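Local coordinates for putative cytoplasmic protein (Salmonella typhimurium LT2, PDB 2Q02), which is of unknown function but binds zinc in a xylose isomerase-like TIM barrel and may be an isomerase, at residues 35-40 and 67-72; 218-223 and 267-272; 150-155 and 185-190; 104-109 and 139-144. All coordinates share one frame; numbering follows the deposited sequence.

Contact 1. Residues 35-40 and 67-72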
# COMPACT_ATOMS: atom_id res chain seq x y z
N LYS A 35 10.01 8.93 3.58
CA LYS A 35 8.90 8.48 2.74
C LYS A 35 7.64 8.26 3.55
O LYS A 35 7.69 7.70 4.64
CB LYS A 35 9.26 7.18 2.01
CG LYS A 35 10.36 7.39 0.96
CD LYS A 35 10.89 6.08 0.34
CE LYS A 35 11.81 6.38 -0.81
NZ LYS A 35 12.90 7.17 -0.27
N VAL A 36 6.51 8.72 3.02
CA VAL A 36 5.18 8.44 3.58
C VAL A 36 4.16 8.13 2.51
O VAL A 36 4.42 8.33 1.33
CB VAL A 36 4.59 9.63 4.39
CG1 VAL A 36 5.43 9.92 5.61
CG2 VAL A 36 4.46 10.89 3.51
N GLU A 37 3.01 7.67 2.95
CA GLU A 37 1.83 7.53 2.12
C GLU A 37 0.69 8.27 2.80
O GLU A 37 0.51 8.14 4.02
CB GLU A 37 1.42 6.05 2.00
CG GLU A 37 2.40 5.15 1.27
CD GLU A 37 1.87 3.73 1.13
OE1 GLU A 37 2.12 2.92 2.07
OE2 GLU A 37 1.18 3.45 0.10
N LEU A 38 -0.09 9.01 2.03
CA LEU A 38 -1.33 9.60 2.53
C LEU A 38 -2.52 8.72 2.13
O LEU A 38 -2.37 7.74 1.41
CB LEU A 38 -1.48 11.05 2.05
CG LEU A 38 -0.50 12.08 2.62
CD1 LEU A 38 -0.78 13.46 2.05
CD2 LEU A 38 -0.53 12.14 4.14
N ARG A 39 -3.71 9.07 2.62
CA ARG A 39 -4.89 8.23 2.45
C ARG A 39 -6.24 8.99 2.51
O ARG A 39 -6.41 9.96 3.27
CB ARG A 39 -4.93 7.15 3.55
CG ARG A 39 -3.61 6.44 3.91
CD ARG A 39 -3.89 5.41 5.00
NE ARG A 39 -4.96 4.52 4.56
CZ ARG A 39 -4.77 3.37 3.91
NH1 ARG A 39 -3.56 2.89 3.66
NH2 ARG A 39 -5.82 2.67 3.52
N ASN A 40 -7.22 8.52 1.74
CA ASN A 40 -8.55 9.14 1.74
C ASN A 40 -9.54 8.51 2.75
O ASN A 40 -10.70 8.89 2.79
CB ASN A 40 -9.18 9.16 0.34
CG ASN A 40 -9.64 7.80 -0.10
OD1 ASN A 40 -9.21 6.78 0.46
ND2 ASN A 40 -10.52 7.75 -1.11
N ILE A 67 6.04 12.08 -0.53
CA ILE A 67 4.76 11.39 -0.44
C ILE A 67 4.73 10.38 -1.59
O ILE A 67 4.61 10.77 -2.74
CB ILE A 67 3.58 12.37 -0.54
CG1 ILE A 67 3.63 13.35 0.63
CG2 ILE A 67 2.24 11.59 -0.60
CD1 ILE A 67 2.69 14.52 0.50
N VAL A 68 4.86 9.10 -1.28
CA VAL A 68 5.07 8.09 -2.31
C VAL A 68 3.75 7.69 -2.95
O VAL A 68 3.67 7.59 -4.17
CB VAL A 68 5.76 6.81 -1.76
CG1 VAL A 68 5.90 5.77 -2.86
CG2 VAL A 68 7.14 7.15 -1.11
N THR A 69 2.72 7.43 -2.15
CA THR A 69 1.41 7.16 -2.75
C THR A 69 0.28 7.81 -2.01
O THR A 69 0.44 8.30 -0.89
CB THR A 69 1.05 5.63 -2.81
OG1 THR A 69 0.48 5.20 -1.57
CG2 THR A 69 2.26 4.77 -3.13
N ILE A 70 -0.88 7.78 -2.67
CA ILE A 70 -2.16 7.94 -2.02
C ILE A 70 -2.94 6.63 -2.11
O ILE A 70 -2.96 5.97 -3.13
CB ILE A 70 -2.92 9.11 -2.65
CG1 ILE A 70 -2.20 10.42 -2.26
CG2 ILE A 70 -4.38 9.12 -2.19
CD1 ILE A 70 -2.74 11.64 -2.92
N ASN A 71 -3.54 6.25 -0.99
CA ASN A 71 -4.45 5.10 -0.90
C ASN A 71 -5.86 5.63 -0.67
O ASN A 71 -6.06 6.33 0.33
CB ASN A 71 -4.13 4.22 0.31
CG ASN A 71 -2.82 3.49 0.18
OD1 ASN A 71 -2.81 2.29 -0.11
ND2 ASN A 71 -1.69 4.20 0.41
N ALA A 72 -6.86 5.30 -1.49
CA ALA A 72 -6.75 4.43 -2.68
C ALA A 72 -8.05 4.57 -3.44
O ALA A 72 -9.04 5.04 -2.87
CB ALA A 72 -6.54 2.97 -2.30
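Val68 N donates to Val36 O at 2.8 Å, the first of the backbone bonds that tie strand 35-39 to segment 67-72 of strand 66-73, parallel with axes 25° apart. Leu38 N and Asn71 N continue the pairing through Thr69 O and Leu38 O, and Asn40 N gives to Asn71 O at 2.9 Å. The peptide joining Asn71 to Ala72 is cis.

Polar side chains gather on the face that carries Glu37, Thr69 and Asn71. The extended chain of Glu37 runs alongside Thr69, whose OG1 donates to Glu37 OE2 at 2.5 Å on the anti lone pair. Asn71 ND2 meets the same OE2 from above the carboxylate plane at 3.0 Å, and His197, a zinc ligand, is a further partner of that oxygen. Asn71 CB sits over one face of the Arg39 guanidinium, toward its rim, with the amide plane turned only 15° from it. Arg39 also forms salt bridges to Asp41 and to the zinc ligand Glu245.

On the other face Val36 CG2 meets Ile67 CG1 and Leu38 CD1 meets Ile67 CD1, both at 3.9 Å; Ile67 and Ile70 pack on helix 81-97.

This is a right-handed beta-alpha-beta unit of a TIM barrel, its polar interior forming a second shell to the zinc site.

Contact 2. Residues 218-223 and 267-272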
# COMPACT_ATOMS: atom_id res chain seq x y z
N LEU A 218 5.15 -5.60 13.10
CA LEU A 218 5.94 -6.83 13.02
C LEU A 218 6.46 -7.23 14.38
O LEU A 218 7.03 -6.42 15.08
CB LEU A 218 7.10 -6.67 12.01
CG LEU A 218 6.64 -6.34 10.58
CD1 LEU A 218 7.82 -6.31 9.58
CD2 LEU A 218 5.57 -7.31 10.11
N SER A 219 6.22 -8.48 14.76
CA SER A 219 6.82 -9.02 15.97
C SER A 219 7.35 -10.43 15.68
O SER A 219 7.22 -10.93 14.55
CB SER A 219 5.80 -9.05 17.12
OG SER A 219 4.95 -10.18 17.04
N GLU A 220 7.93 -11.05 16.70
CA GLU A 220 8.31 -12.46 16.66
C GLU A 220 7.08 -13.37 16.58
O GLU A 220 7.17 -14.49 16.09
CB GLU A 220 9.12 -12.84 17.91
CG GLU A 220 10.45 -12.09 18.07
CD GLU A 220 11.42 -12.35 16.93
OE1 GLU A 220 11.27 -13.39 16.26
OE2 GLU A 220 12.33 -11.51 16.70
N LYS A 221 5.94 -12.88 17.05
CA LYS A 221 4.71 -13.67 17.04
C LYS A 221 3.95 -13.58 15.72
O LYS A 221 2.90 -14.21 15.59
CB LYS A 221 3.80 -13.29 18.23
N ASP A 222 4.46 -12.80 14.74
CA ASP A 222 3.83 -12.65 13.41
C ASP A 222 3.51 -14.02 12.79
O ASP A 222 4.33 -14.92 12.79
CB ASP A 222 4.74 -11.82 12.45
CG ASP A 222 4.19 -11.72 10.99
OD1 ASP A 222 2.95 -11.67 10.77
OD2 ASP A 222 4.99 -11.67 10.05
N VAL A 223 2.30 -14.15 12.27
CA VAL A 223 1.82 -15.41 11.70
C VAL A 223 2.07 -15.50 10.17
O VAL A 223 2.03 -16.58 9.59
CB VAL A 223 0.30 -15.61 12.07
CG1 VAL A 223 -0.46 -16.47 11.06
CG2 VAL A 223 0.17 -16.19 13.49
N VAL A 267 11.46 -2.45 11.93
CA VAL A 267 12.69 -2.31 11.14
C VAL A 267 13.80 -3.22 11.67
O VAL A 267 14.37 -4.01 10.91
CB VAL A 267 13.17 -0.84 11.09
CG1 VAL A 267 14.63 -0.71 10.62
CG2 VAL A 267 12.26 -0.05 10.13
N SER A 268 14.05 -3.13 12.98
CA SER A 268 15.11 -3.91 13.64
C SER A 268 14.91 -5.41 13.49
O SER A 268 15.88 -6.16 13.40
CB SER A 268 15.18 -3.57 15.13
OG SER A 268 15.65 -2.24 15.29
N LEU A 269 13.66 -5.84 13.46
CA LEU A 269 13.34 -7.23 13.23
C LEU A 269 13.78 -7.72 11.85
O LEU A 269 14.18 -8.87 11.70
CB LEU A 269 11.85 -7.46 13.41
CG LEU A 269 11.41 -8.93 13.47
CD1 LEU A 269 10.46 -9.15 14.68
CD2 LEU A 269 10.78 -9.39 12.14
N LEU A 270 13.71 -6.85 10.85
CA LEU A 270 14.07 -7.23 9.48
C LEU A 270 15.58 -7.25 9.29
O LEU A 270 16.10 -8.08 8.55
CB LEU A 270 13.40 -6.28 8.46
CG LEU A 270 11.86 -6.35 8.53
CD1 LEU A 270 11.22 -5.19 7.78
CD2 LEU A 270 11.35 -7.70 8.03
N LEU A 271 16.28 -6.36 9.99
CA LEU A 271 17.73 -6.25 9.84
C LEU A 271 18.53 -7.15 10.80
O LEU A 271 19.77 -7.16 10.76
CB LEU A 271 18.13 -4.77 10.00
CG LEU A 271 17.35 -3.81 9.09
CD1 LEU A 271 17.70 -2.34 9.34
CD2 LEU A 271 17.57 -4.14 7.62
N GLN A 272 17.84 -7.92 11.65
CA GLN A 272 18.52 -8.73 12.69
C GLN A 272 19.43 -9.82 12.13
O GLN A 272 19.41 -10.17 10.95
CB GLN A 272 17.49 -9.39 13.62
CG GLN A 272 16.66 -10.49 12.96
CD GLN A 272 15.81 -11.26 13.94
OE1 GLN A 272 16.33 -11.91 14.84
NE2 GLN A 272 14.49 -11.20 13.76
OXT GLN A 272 20.22 -10.40 12.87
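Leu269 leads the close-packed part of this contact, pointing at the loop backbone: with CG anti to the backbone N (chi1 -168°), its CD1 comes within 3.5 Å of the carbonyl carbon of Ser219. Beside it the side chains of Leu218 and Leu270 cross at about a right angle, and CD1 of Leu218 lies 4.0 Å from CD1 of Leu270, with CD2 of Leu270 scarcely farther. These two leucines are buried and both also touch Phe244 of strand 242-244, so the loop is seated against the end of helix 256-271 and the barrel strand together.

Toward solvent the packing thins. Glu220, bent at chi2, brings OE2 to 3.6 Å from Leu269 CD1. The Gln272 amide arrives from the opposite direction with its plane 88° from the carboxylate, but its NE2 stays 3.7 Å from Glu220 OE2.

No hydrogen bond joins the two segments, although Leu218 N is bonded to Ser266 OG, just before 267 in the same helix. Gln272 NE2 is spent on Leu269 O at 3.1 Å, and Ser219 OG on Lys221 N, in an ST turn, and on Glu202. Between the two segments themselves the contact is therefore van der Waals and largely apolar.

Contact 3. Residues 150-155 and 185-190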
# COMPACT_ATOMS: atom_id res chain seq x y z
N SER A 150 -4.47 -12.63 -7.09
CA SER A 150 -3.12 -13.03 -7.47
C SER A 150 -2.35 -11.84 -8.03
O SER A 150 -2.79 -11.16 -8.97
CB SER A 150 -3.14 -14.15 -8.52
OG SER A 150 -1.83 -14.37 -9.04
N ALA A 151 -1.19 -11.61 -7.43
CA ALA A 151 -0.23 -10.64 -7.95
C ALA A 151 0.30 -11.05 -9.32
O ALA A 151 0.50 -10.19 -10.20
CB ALA A 151 0.91 -10.42 -6.95
N VAL A 152 0.53 -12.35 -9.51
CA VAL A 152 1.01 -12.90 -10.78
C VAL A 152 0.02 -12.59 -11.91
O VAL A 152 0.41 -12.09 -12.97
CB VAL A 152 1.24 -14.43 -10.67
CG1 VAL A 152 1.29 -15.10 -12.05
CG2 VAL A 152 2.48 -14.74 -9.86
N TRP A 153 -1.24 -12.90 -11.67
CA TRP A 153 -2.33 -12.70 -12.63
C TRP A 153 -2.54 -11.19 -12.87
O TRP A 153 -2.78 -10.78 -14.00
CB TRP A 153 -3.59 -13.38 -12.11
CG TRP A 153 -4.81 -13.29 -12.95
CD1 TRP A 153 -5.98 -12.68 -12.60
CD2 TRP A 153 -5.01 -13.83 -14.26
NE1 TRP A 153 -6.90 -12.81 -13.63
CE2 TRP A 153 -6.33 -13.52 -14.65
CE3 TRP A 153 -4.20 -14.57 -15.15
CZ2 TRP A 153 -6.87 -13.91 -15.89
CZ3 TRP A 153 -4.75 -14.96 -16.40
CH2 TRP A 153 -6.07 -14.63 -16.75
N ALA A 154 -2.43 -10.39 -11.80
CA ALA A 154 -2.50 -8.94 -11.93
C ALA A 154 -1.40 -8.40 -12.86
O ALA A 154 -1.66 -7.51 -13.67
CB ALA A 154 -2.41 -8.28 -10.56
N GLN A 155 -0.19 -8.93 -12.73
CA GLN A 155 0.91 -8.52 -13.60
C GLN A 155 0.63 -8.90 -15.07
O GLN A 155 0.96 -8.16 -15.99
CB GLN A 155 2.24 -9.15 -13.15
CG GLN A 155 2.78 -8.58 -11.86
CD GLN A 155 4.14 -9.14 -11.45
OE1 GLN A 155 4.48 -10.30 -11.75
NE2 GLN A 155 4.93 -8.31 -10.77
N ALA A 185 7.40 -17.88 -6.89
CA ALA A 185 8.83 -17.68 -7.14
C ALA A 185 9.16 -17.74 -8.64
O ALA A 185 10.03 -17.01 -9.12
CB ALA A 185 9.64 -18.70 -6.36
N SER A 186 8.45 -18.60 -9.37
CA SER A 186 8.75 -18.82 -10.79
C SER A 186 8.03 -17.84 -11.72
O SER A 186 8.51 -17.54 -12.81
CB SER A 186 8.43 -20.26 -11.19
OG SER A 186 7.15 -20.67 -10.73
N ARG A 187 6.88 -17.33 -11.28
CA ARG A 187 5.97 -16.61 -12.16
C ARG A 187 5.90 -15.11 -11.92
O ARG A 187 5.44 -14.38 -12.79
CB ARG A 187 4.56 -17.20 -12.05
CG ARG A 187 4.51 -18.72 -12.21
CD ARG A 187 3.31 -19.15 -13.02
NE ARG A 187 3.51 -18.81 -14.44
CZ ARG A 187 2.57 -18.39 -15.28
NH1 ARG A 187 1.30 -18.24 -14.90
NH2 ARG A 187 2.90 -18.11 -16.54
N ILE A 188 6.34 -14.65 -10.75
CA ILE A 188 6.29 -13.22 -10.43
C ILE A 188 7.44 -12.46 -11.05
O ILE A 188 8.58 -12.92 -11.08
CB ILE A 188 6.26 -12.95 -8.89
CG1 ILE A 188 5.68 -11.55 -8.62
CG2 ILE A 188 7.66 -13.10 -8.26
CD1 ILE A 188 4.16 -11.51 -8.72
N ASP A 189 7.13 -11.27 -11.55
CA ASP A 189 8.15 -10.36 -12.05
C ASP A 189 8.46 -9.28 -10.99
O ASP A 189 7.65 -8.39 -10.74
CB ASP A 189 7.69 -9.72 -13.35
CG ASP A 189 8.83 -9.35 -14.24
OD1 ASP A 189 9.95 -9.15 -13.70
OD2 ASP A 189 8.60 -9.28 -15.47
N ILE A 190 9.64 -9.40 -10.38
CA ILE A 190 10.06 -8.53 -9.28
C ILE A 190 10.19 -7.08 -9.71
O ILE A 190 9.87 -6.16 -8.94
CB ILE A 190 11.42 -8.99 -8.72
CG1 ILE A 190 11.22 -10.23 -7.84
CG2 ILE A 190 12.15 -7.86 -7.95
CD1 ILE A 190 10.33 -10.03 -6.58
O HOH W 1 4.37 -11.93 -13.72
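Gln155 reaches from its helix to the backbone of Asp189 and grips it twice. The side chain is extended beyond CG, which carries the amide clear of its helix. OE1 takes the N-H of Asp189 on a lone pair at 2.8 Å, nearly straight at 173°. Gln155 NE2 gives to Asp189 O at 2.7 Å, a more bent bond with the donor tilted out of the carbonyl plane. A water bridges the same OE1 to Arg187 O, and NE2 has a weak further bond to Ala192 O.

Ile188 sets its CG1 anti to the backbone N (chi1 -158°) and then turns at chi2 (78°), bringing CD1 against helix 151-161. There Ile188 CD1 is 3.8 Å from Val152 CG2 and 3.9 Å from Ala151 CB, and it also lies 3.3 Å from Gln155 OE1. Both Val152 methyls rest against Arg187 CB, CG1 at 3.9 Å, and the two side chains cross at about a right angle.

The two hydrogen bonds of the amide fix the rotation of the Gln155 side chain and satisfy both polar backbone atoms of Asp189, where the chain has just left helix 180-187; Ile188 CD1 packs beside them.

Contact 4. Residues 104-109 and 139-144. With ZN (zinc ion), chain E.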
# COMPACT_ATOMS: atom_id res chain seq x y z
N LEU A 104 -4.69 1.46 -6.59
CA LEU A 104 -5.95 0.95 -7.15
C LEU A 104 -6.32 -0.42 -6.53
O LEU A 104 -5.50 -1.35 -6.52
CB LEU A 104 -5.82 0.79 -8.66
CG LEU A 104 -5.51 2.07 -9.44
CD1 LEU A 104 -4.95 1.76 -10.81
CD2 LEU A 104 -6.74 2.95 -9.59
N CYS A 105 -7.53 -0.52 -6.00
CA CYS A 105 -7.99 -1.73 -5.36
C CYS A 105 -9.17 -2.33 -6.08
O CYS A 105 -10.11 -1.60 -6.43
CB CYS A 105 -8.42 -1.45 -3.92
SG CYS A 105 -7.04 -1.11 -2.80
N PRO A 106 -9.17 -3.67 -6.25
CA PRO A 106 -10.21 -4.36 -7.02
C PRO A 106 -11.49 -4.51 -6.24
O PRO A 106 -11.47 -4.47 -5.02
CB PRO A 106 -9.62 -5.75 -7.26
CG PRO A 106 -8.80 -6.01 -5.99
CD PRO A 106 -8.22 -4.63 -5.65
N LEU A 107 -12.59 -4.71 -6.96
CA LEU A 107 -13.88 -5.03 -6.34
C LEU A 107 -13.72 -6.22 -5.39
O LEU A 107 -13.01 -7.18 -5.69
CB LEU A 107 -14.97 -5.31 -7.39
CG LEU A 107 -16.38 -5.57 -6.85
CD1 LEU A 107 -17.04 -4.28 -6.34
CD2 LEU A 107 -17.27 -6.24 -7.88
N ASN A 108 -14.38 -6.14 -4.24
CA ASN A 108 -14.18 -7.14 -3.18
C ASN A 108 -15.52 -7.38 -2.48
O ASN A 108 -15.66 -7.18 -1.29
CB ASN A 108 -13.05 -6.69 -2.23
CG ASN A 108 -12.73 -7.71 -1.13
OD1 ASN A 108 -12.45 -8.87 -1.39
ND2 ASN A 108 -12.75 -7.25 0.12
N ASP A 109 -16.51 -7.78 -3.26
CA ASP A 109 -17.87 -8.03 -2.73
C ASP A 109 -18.40 -9.43 -3.10
O ASP A 109 -19.61 -9.70 -2.98
CB ASP A 109 -18.87 -6.94 -3.18
CG ASP A 109 -19.25 -7.04 -4.67
OD1 ASP A 109 -18.79 -7.98 -5.36
OD2 ASP A 109 -20.00 -6.15 -5.14
N GLU A 139 -3.21 -3.08 -6.45
CA GLU A 139 -3.03 -3.92 -5.25
C GLU A 139 -4.07 -5.02 -5.20
O GLU A 139 -5.22 -4.77 -4.86
CB GLU A 139 -3.19 -3.10 -3.98
CG GLU A 139 -3.10 -3.92 -2.69
CD GLU A 139 -2.86 -3.07 -1.47
OE1 GLU A 139 -3.20 -1.87 -1.52
OE2 GLU A 139 -2.33 -3.59 -0.47
N PRO A 140 -3.67 -6.25 -5.55
CA PRO A 140 -4.55 -7.38 -5.30
C PRO A 140 -4.90 -7.55 -3.81
O PRO A 140 -4.05 -7.33 -2.92
CB PRO A 140 -3.74 -8.60 -5.78
CG PRO A 140 -2.64 -8.08 -6.61
CD PRO A 140 -2.42 -6.64 -6.22
N LEU A 141 -6.16 -7.92 -3.56
CA LEU A 141 -6.66 -8.21 -2.22
C LEU A 141 -6.86 -9.69 -2.11
O LEU A 141 -7.51 -10.30 -2.96
CB LEU A 141 -7.99 -7.52 -1.97
CG LEU A 141 -8.06 -6.03 -2.28
CD1 LEU A 141 -9.47 -5.55 -2.17
CD2 LEU A 141 -7.15 -5.24 -1.38
N GLY A 142 -6.32 -10.28 -1.05
CA GLY A 142 -6.33 -11.74 -0.88
C GLY A 142 -7.64 -12.36 -0.41
O GLY A 142 -7.78 -13.58 -0.45
N PHE A 143 -8.59 -11.55 0.04
CA PHE A 143 -9.86 -12.08 0.51
C PHE A 143 -10.48 -13.02 -0.52
O PHE A 143 -10.39 -12.80 -1.73
CB PHE A 143 -10.86 -10.97 0.81
CG PHE A 143 -10.36 -9.99 1.79
CD1 PHE A 143 -10.26 -10.34 3.13
CD2 PHE A 143 -9.92 -8.73 1.38
CE1 PHE A 143 -9.76 -9.46 4.04
CE2 PHE A 143 -9.42 -7.84 2.29
CZ PHE A 143 -9.34 -8.21 3.62
N ARG A 144 -11.14 -14.07 -0.03
CA ARG A 144 -11.87 -14.98 -0.92
C ARG A 144 -12.92 -14.30 -1.79
O ARG A 144 -13.22 -14.79 -2.89
CB ARG A 144 -12.57 -16.10 -0.18
CG ARG A 144 -11.71 -17.30 0.03
CD ARG A 144 -12.23 -18.18 1.14
NE ARG A 144 -11.55 -19.47 1.07
CZ ARG A 144 -12.14 -20.66 0.85
NH1 ARG A 144 -13.47 -20.79 0.71
NH2 ARG A 144 -11.37 -21.75 0.79
ZN ZN E . -1.85 -2.58 1.33
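The zinc site of the barrel begins at Glu139, directly after strand 135-138, and this contact sets that residue against the loop following strand 101-104. Glu139 N donates to Leu104 O at 2.9 Å in an almost linear bond, the last step of strand pairing before the two chains become loops. From there the Glu139 side chain leaves with CG anti to the backbone N (chi1 177°) and stays extended, delivering OE2 to the zinc at 2.1 Å. The other oxygen, OE1, is 3.2 Å from the metal and faces Cys105 SG, which is 4.1 Å away. Asp170, His197 and Glu245 complete the protein ligands.

In a TIM barrel the loops after the C-terminal ends of the strands carry the active site, and here two neighbouring ones travel the same way, 11° apart. Pro106 packs its ring on Leu141: CD of Pro106 is 3.7 Å from CG of Leu141 and also touches Glu139 O, while Leu141 CD1 reaches CB of Asn108 at 3.8 Å. Farther out, the Asn108 side chain crosses Phe143 at about a right angle, its amide plane turned 36° from the ring. Asn108 ND2 approaches Phe143 CD2 to 3.4 Å obliquely, and Asn108 OD1 is 3.4 Å from CB of Phe143. The Phe143 ring also meets that of His173 in helix 171-176, and His173 ND1 accepts a hydrogen bond from Gly142 N.

Contacts 1 and 4 occupy neighbouring arcs of the barrel wall: contact 4 supplies the zinc ligand Glu139, and contact 1 holds the second-shell Glu37 and Arg39, with the Asn71 side chain about 5 Å from the ion. Their centres are 18 Å apart, yet they touch where Ala72 CB meets Cys105 SG at 4.1 Å. Contact 3 adjoins contact 4 too, through Pro140 CG, which packs 3.8 Å from Ala151 CA and also against Ala154, although the Ala151 side chain of contact 3 lies about 12 Å from the zinc. Contact 2 touches none of the others; its nearest approach is to contact 1, about 11 Å between nearest atoms.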